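Methyltransferase small domain-containing protein (Thermoplasma acidophilum, PDB 1NE2) is of unknown function but probably acts as an S-adenosylmethionine-dependent methyltransferase. Local coordinates at residues B[135-148]-B[188-200]. Numbering follows the deposited sequence.
Sequences AFETSMWIYSIGNA and IEAVIFGVRNHSF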
loop_
_atom_site.group_PDB
_atom_site.type_symbol
_atom_site.label_atom_id
_atom_site.label_comp_id
_atom_site.label_asym_id
_atom_site.label_seq_id
_atom_site.Cartn_x
_atom_site.Cartn_y
_atom_site.Cartn_z
ATOM N N ALA B 135 3.083 13.352 4.052
ATOM C CA ALA B 135 4.154 12.364 4.024
ATOM C C ALA B 135 4.521 11.900 5.430
ATOM O O ALA B 135 4.630 10.704 5.686
ATOM C CB ALA B 135 5.390 12.936 3.320
ATOM N N PHE B 136 4.698 12.848 6.346
ATOM C CA PHE B 136 5.069 12.503 7.709
ATOM C C PHE B 136 3.972 11.860 8.552
ATOM O O PHE B 136 4.237 11.310 9.621
ATOM C CB PHE B 136 5.648 13.736 8.401
ATOM C CG PHE B 136 7.062 14.023 7.997
ATOM C CD1 PHE B 136 8.116 13.321 8.573
ATOM C CD2 PHE B 136 7.339 14.944 6.995
ATOM C CE1 PHE B 136 9.429 13.530 8.155
ATOM C CE2 PHE B 136 8.651 15.161 6.565
ATOM C CZ PHE B 136 9.698 14.451 7.148
ATOM N N GLU B 137 2.743 11.905 8.060
ATOM C CA GLU B 137 1.631 11.293 8.766
ATOM C C GLU B 137 1.368 9.921 8.143
ATOM O O GLU B 137 0.669 9.085 8.719
ATOM C CB GLU B 137 0.390 12.178 8.620
ATOM C CG GLU B 137 -0.881 11.601 9.207
ATOM C CD GLU B 137 -2.088 12.481 8.941
ATOM O OE1 GLU B 137 -3.201 12.110 9.372
ATOM O OE2 GLU B 137 -1.922 13.543 8.302
ATOM N N THR B 138 1.973 9.691 6.980
ATOM C CA THR B 138 1.763 8.468 6.205
ATOM C C THR B 138 2.855 7.398 6.164
ATOM O O THR B 138 2.559 6.197 6.256
ATOM C CB THR B 138 1.453 8.842 4.726
ATOM O OG1 THR B 138 0.295 9.691 4.667
ATOM C CG2 THR B 138 1.199 7.592 3.895
ATOM N N SER B 139 4.107 7.816 6.026
ATOM C CA SER B 139 5.190 6.851 5.875
ATOM C C SER B 139 6.403 6.973 6.783
ATOM O O SER B 139 6.689 8.034 7.335
ATOM C CB SER B 139 5.667 6.880 4.421
ATOM O OG SER B 139 4.569 6.789 3.528
HETATM N N MSE B 140 7.129 5.866 6.904
HETATM C CA MSE B 140 8.330 5.801 7.727
HETATM C C MSE B 140 9.544 6.375 7.000
HETATM O O MSE B 140 10.389 7.041 7.612
HETATM C CB MSE B 140 8.603 4.351 8.129
HETATM C CG MSE B 140 9.878 4.170 8.929
HETATM SE SE MSE B 140 9.861 2.573 10.012
HETATM C CE MSE B 140 10.524 1.304 8.734
ATOM N N TRP B 141 9.625 6.119 5.696
ATOM C CA TRP B 141 10.739 6.604 4.880
ATOM C C TRP B 141 10.199 7.529 3.798
ATOM O O TRP B 141 9.347 7.143 3.004
ATOM C CB TRP B 141 11.482 5.426 4.256
ATOM C CG TRP B 141 11.995 4.460 5.283
ATOM C CD1 TRP B 141 11.328 3.389 5.818
ATOM C CD2 TRP B 141 13.260 4.515 5.942
ATOM N NE1 TRP B 141 12.106 2.778 6.769
ATOM C CE2 TRP B 141 13.297 3.449 6.867
ATOM C CE3 TRP B 141 14.371 5.368 5.842
ATOM C CZ2 TRP B 141 14.407 3.208 7.690
ATOM C CZ3 TRP B 141 15.476 5.128 6.659
ATOM C CH2 TRP B 141 15.482 4.054 7.571
ATOM N N ILE B 142 10.712 8.752 3.770
ATOM C CA ILE B 142 10.243 9.776 2.846
ATOM C C ILE B 142 11.337 10.265 1.896
ATOM O O ILE B 142 12.429 10.648 2.329
ATOM C CB ILE B 142 9.673 10.958 3.680
ATOM C CG1 ILE B 142 8.455 10.458 4.477
ATOM C CG2 ILE B 142 9.314 12.127 2.779
ATOM C CD1 ILE B 142 8.079 11.305 5.677
ATOM N N TYR B 143 11.030 10.262 0.603
ATOM C CA TYR B 143 11.978 10.681 -0.430
ATOM C C TYR B 143 11.369 11.731 -1.346
ATOM O O TYR B 143 10.183 11.670 -1.670
ATOM C CB TYR B 143 12.390 9.480 -1.283
ATOM C CG TYR B 143 13.180 8.431 -0.539
ATOM C CD1 TYR B 143 14.572 8.492 -0.487
ATOM C CD2 TYR B 143 12.539 7.368 0.103
ATOM C CE1 TYR B 143 15.316 7.513 0.182
ATOM C CE2 TYR B 143 13.271 6.384 0.776
ATOM C CZ TYR B 143 14.657 6.463 0.804
ATOM O OH TYR B 143 15.389 5.474 1.426
ATOM N N SER B 144 12.193 12.678 -1.778
ATOM C CA SER B 144 11.737 13.747 -2.666
ATOM C C SER B 144 12.839 14.132 -3.632
ATOM O O SER B 144 14.017 14.164 -3.266
ATOM C CB SER B 144 11.345 14.990 -1.854
ATOM O OG SER B 144 10.975 16.070 -2.708
ATOM N N ILE B 145 12.457 14.414 -4.871
ATOM C CA ILE B 145 13.417 14.853 -5.868
ATOM C C ILE B 145 12.749 16.043 -6.534
ATOM O O ILE B 145 11.594 15.965 -6.953
ATOM C CB ILE B 145 13.766 13.747 -6.912
ATOM C CG1 ILE B 145 14.821 14.288 -7.884
ATOM C CG2 ILE B 145 12.519 13.301 -7.671
ATOM C CD1 ILE B 145 15.504 13.230 -8.732
ATOM N N GLY B 146 13.462 17.159 -6.589
ATOM C CA GLY B 146 12.894 18.349 -7.192
ATOM C C GLY B 146 13.866 19.503 -7.302
ATOM O O GLY B 146 15.068 19.341 -7.115
ATOM N N ASN B 147 13.321 20.674 -7.615
ATOM C CA ASN B 147 14.092 21.905 -7.768
ATOM C C ASN B 147 14.923 22.195 -6.523
ATOM O O ASN B 147 14.430 22.110 -5.395
ATOM C CB ASN B 147 13.122 23.060 -8.046
ATOM C CG ASN B 147 13.825 24.366 -8.346
ATOM O OD1 ASN B 147 13.173 25.383 -8.580
ATOM N ND2 ASN B 147 15.152 24.353 -8.342
ATOM N N ALA B 148 16.189 22.543 -6.733
ATOM C CA ALA B 148 17.097 22.840 -5.630
ATOM C C ALA B 148 16.780 24.173 -4.957
ATOM O O ALA B 148 17.340 24.488 -3.905
ATOM C CB ALA B 148 18.532 22.840 -6.128
ATOM N N ILE B 188 20.689 23.004 -14.622
ATOM C CA ILE B 188 20.297 23.543 -13.326
ATOM C C ILE B 188 20.489 22.501 -12.232
ATOM O O ILE B 188 20.780 21.334 -12.505
ATOM C CB ILE B 188 18.825 24.005 -13.317
ATOM C CG1 ILE B 188 17.928 22.905 -13.891
ATOM C CG2 ILE B 188 18.687 25.307 -14.086
ATOM C CD1 ILE B 188 16.458 23.264 -13.918
ATOM N N GLU B 189 20.306 22.927 -10.989
ATOM C CA GLU B 189 20.493 22.039 -9.855
ATOM C C GLU B 189 19.187 21.511 -9.271
ATOM O O GLU B 189 18.233 22.259 -9.053
ATOM C CB GLU B 189 21.290 22.773 -8.774
ATOM C CG GLU B 189 21.844 21.892 -7.674
ATOM C CD GLU B 189 22.697 22.673 -6.688
ATOM O OE1 GLU B 189 23.649 23.350 -7.132
ATOM O OE2 GLU B 189 22.417 22.610 -5.473
ATOM N N ALA B 190 19.145 20.205 -9.038
ATOM C CA ALA B 190 17.980 19.577 -8.434
ATOM C C ALA B 190 18.503 18.989 -7.133
ATOM O O ALA B 190 19.717 18.932 -6.914
ATOM C CB ALA B 190 17.428 18.473 -9.338
ATOM N N VAL B 191 17.600 18.559 -6.264
ATOM C CA VAL B 191 18.020 17.988 -4.997
ATOM C C VAL B 191 17.208 16.752 -4.642
ATOM O O VAL B 191 15.993 16.708 -4.848
ATOM C CB VAL B 191 17.903 19.023 -3.845
ATOM C CG1 VAL B 191 16.449 19.422 -3.633
ATOM C CG2 VAL B 191 18.491 18.444 -2.566
ATOM N N ILE B 192 17.907 15.748 -4.125
ATOM C CA ILE B 192 17.298 14.502 -3.690
ATOM C C ILE B 192 17.369 14.445 -2.172
ATOM O O ILE B 192 18.448 14.594 -1.591
ATOM C CB ILE B 192 18.048 13.272 -4.250
ATOM C CG1 ILE B 192 17.810 13.149 -5.759
ATOM C CG2 ILE B 192 17.582 11.997 -3.526
ATOM C CD1 ILE B 192 18.614 12.028 -6.409
ATOM N N PHE B 193 16.216 14.241 -1.542
ATOM C CA PHE B 193 16.122 14.133 -0.088
ATOM C C PHE B 193 15.679 12.732 0.297
ATOM O O PHE B 193 14.822 12.153 -0.363
ATOM C CB PHE B 193 15.095 15.129 0.466
ATOM C CG PHE B 193 15.645 16.500 0.702
ATOM C CD1 PHE B 193 16.560 16.726 1.724
ATOM C CD2 PHE B 193 15.260 17.568 -0.105
ATOM C CE1 PHE B 193 17.089 18.004 1.940
ATOM C CE2 PHE B 193 15.783 18.849 0.105
ATOM C CZ PHE B 193 16.697 19.061 1.128
ATOM N N GLY B 194 16.287 12.203 1.356
ATOM C CA GLY B 194 15.940 10.903 1.900
ATOM C C GLY B 194 15.800 11.189 3.381
ATOM O O GLY B 194 16.750 11.683 3.995
ATOM N N VAL B 195 14.634 10.900 3.956
ATOM C CA VAL B 195 14.383 11.193 5.370
ATOM C C VAL B 195 13.738 10.037 6.134
ATOM O O VAL B 195 12.863 9.341 5.602
ATOM C CB VAL B 195 13.437 12.420 5.512
ATOM C CG1 VAL B 195 13.467 12.943 6.943
ATOM C CG2 VAL B 195 13.825 13.511 4.520
ATOM N N ARG B 196 14.176 9.822 7.375
ATOM C CA ARG B 196 13.581 8.779 8.212
ATOM C C ARG B 196 12.615 9.479 9.165
ATOM O O ARG B 196 13.022 10.330 9.954
ATOM C CB ARG B 196 14.651 8.037 9.015
ATOM C CG ARG B 196 14.090 7.000 9.980
ATOM C CD ARG B 196 13.253 5.958 9.252
ATOM N NE ARG B 196 12.893 4.832 10.115
ATOM C CZ ARG B 196 11.994 4.885 11.094
ATOM N NH1 ARG B 196 11.343 6.012 11.344
ATOM N NH2 ARG B 196 11.755 3.810 11.833
ATOM N N ASN B 197 11.337 9.128 9.084
ATOM C CA ASN B 197 10.310 9.738 9.929
ATOM C C ASN B 197 10.572 9.494 11.419
ATOM O O ASN B 197 10.861 8.374 11.825
ATOM C CB ASN B 197 8.940 9.163 9.572
ATOM C CG ASN B 197 7.795 10.047 10.032
ATOM O OD1 ASN B 197 7.925 10.807 10.991
ATOM N ND2 ASN B 197 6.658 9.939 9.356
ATOM N N HIS B 198 10.471 10.543 12.228
ATOM C CA HIS B 198 10.670 10.416 13.671
ATOM C C HIS B 198 9.509 9.675 14.331
ATOM O O HIS B 198 9.680 9.042 15.377
ATOM C CB HIS B 198 10.785 11.798 14.315
ATOM C CG HIS B 198 12.146 12.407 14.211
ATOM N ND1 HIS B 198 12.369 13.756 14.385
ATOM C CD2 HIS B 198 13.360 11.849 13.990
ATOM C CE1 HIS B 198 13.662 14.003 14.275
ATOM N NE2 HIS B 198 14.286 12.863 14.037
ATOM N N SER B 199 8.329 9.769 13.728
ATOM C CA SER B 199 7.133 9.128 14.268
ATOM C C SER B 199 7.230 7.608 14.339
ATOM O O SER B 199 7.612 7.047 15.368
ATOM C CB SER B 199 5.909 9.533 13.444
ATOM O OG SER B 199 5.714 10.936 13.490
ATOM N N PHE B 200 6.876 6.942 13.245
ATOM C CA PHE B 200 6.920 5.485 13.191
ATOM C C PHE B 200 8.021 4.971 12.269
ATOM O O PHE B 200 7.688 4.337 11.246
ATOM C CB PHE B 200 5.560 4.937 12.746
ATOM C CG PHE B 200 4.861 5.794 11.728
ATOM C CD1 PHE B 200 5.464 6.091 10.510
ATOM C CD2 PHE B 200 3.596 6.310 11.991
ATOM C CE1 PHE B 200 4.819 6.889 9.571
ATOM C CE2 PHE B 200 2.943 7.109 11.056
ATOM C CZ PHE B 200 3.556 7.399 9.844
ATOM O OXT PHE B 200 9.205 5.209 12.587
HETATM O O HOH W 1 13.398 17.448 -3.337
#
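Strands 142-147 and 188-197 run antiparallel, 162° apart, and the hydrogen-bonded pairs I142–V195, S144–F193 and G146–V191 zip them together. N197 ties the C-terminal end of helix 126-138, and S139 just past it, to this ladder. With CG swung anti to the backbone N (chi1 -160°), its amide faces the helix end, where ND2 donates hydrogen bonds to F136 O, from above the carbonyl plane, and S139 O, both 2.8 Å. Both acceptors lie in the amide plane, fixing its rotation, while OD1 meets the F136 ring edge and takes S199 N in an Asx turn. I142 CD1 covers one face of that ring; V195 CG1 reaches its rim at CZ. On the face carrying Y143 and I145, R196 bends at chi2 (58°), bringing CD over W141's six-membered ring (CH-pi) and its guanidinium off-centre, a cation-pi pair; NH1 salt-bridges poorly ordered F200 OXT at roughly 2.6 Å. Cutting R196 back to an alanine is likely to cost the C-terminal carboxylate this salt bridge and uncover W141. Strand 142-147 also pairs, in parallel, with 111-116; beyond reversed 188-197 lies antiparallel edge strand 162-173, an order consistent with class I methyltransferases, and F158 of helix 151-161 packs on V195 and, edge-to-face, F193.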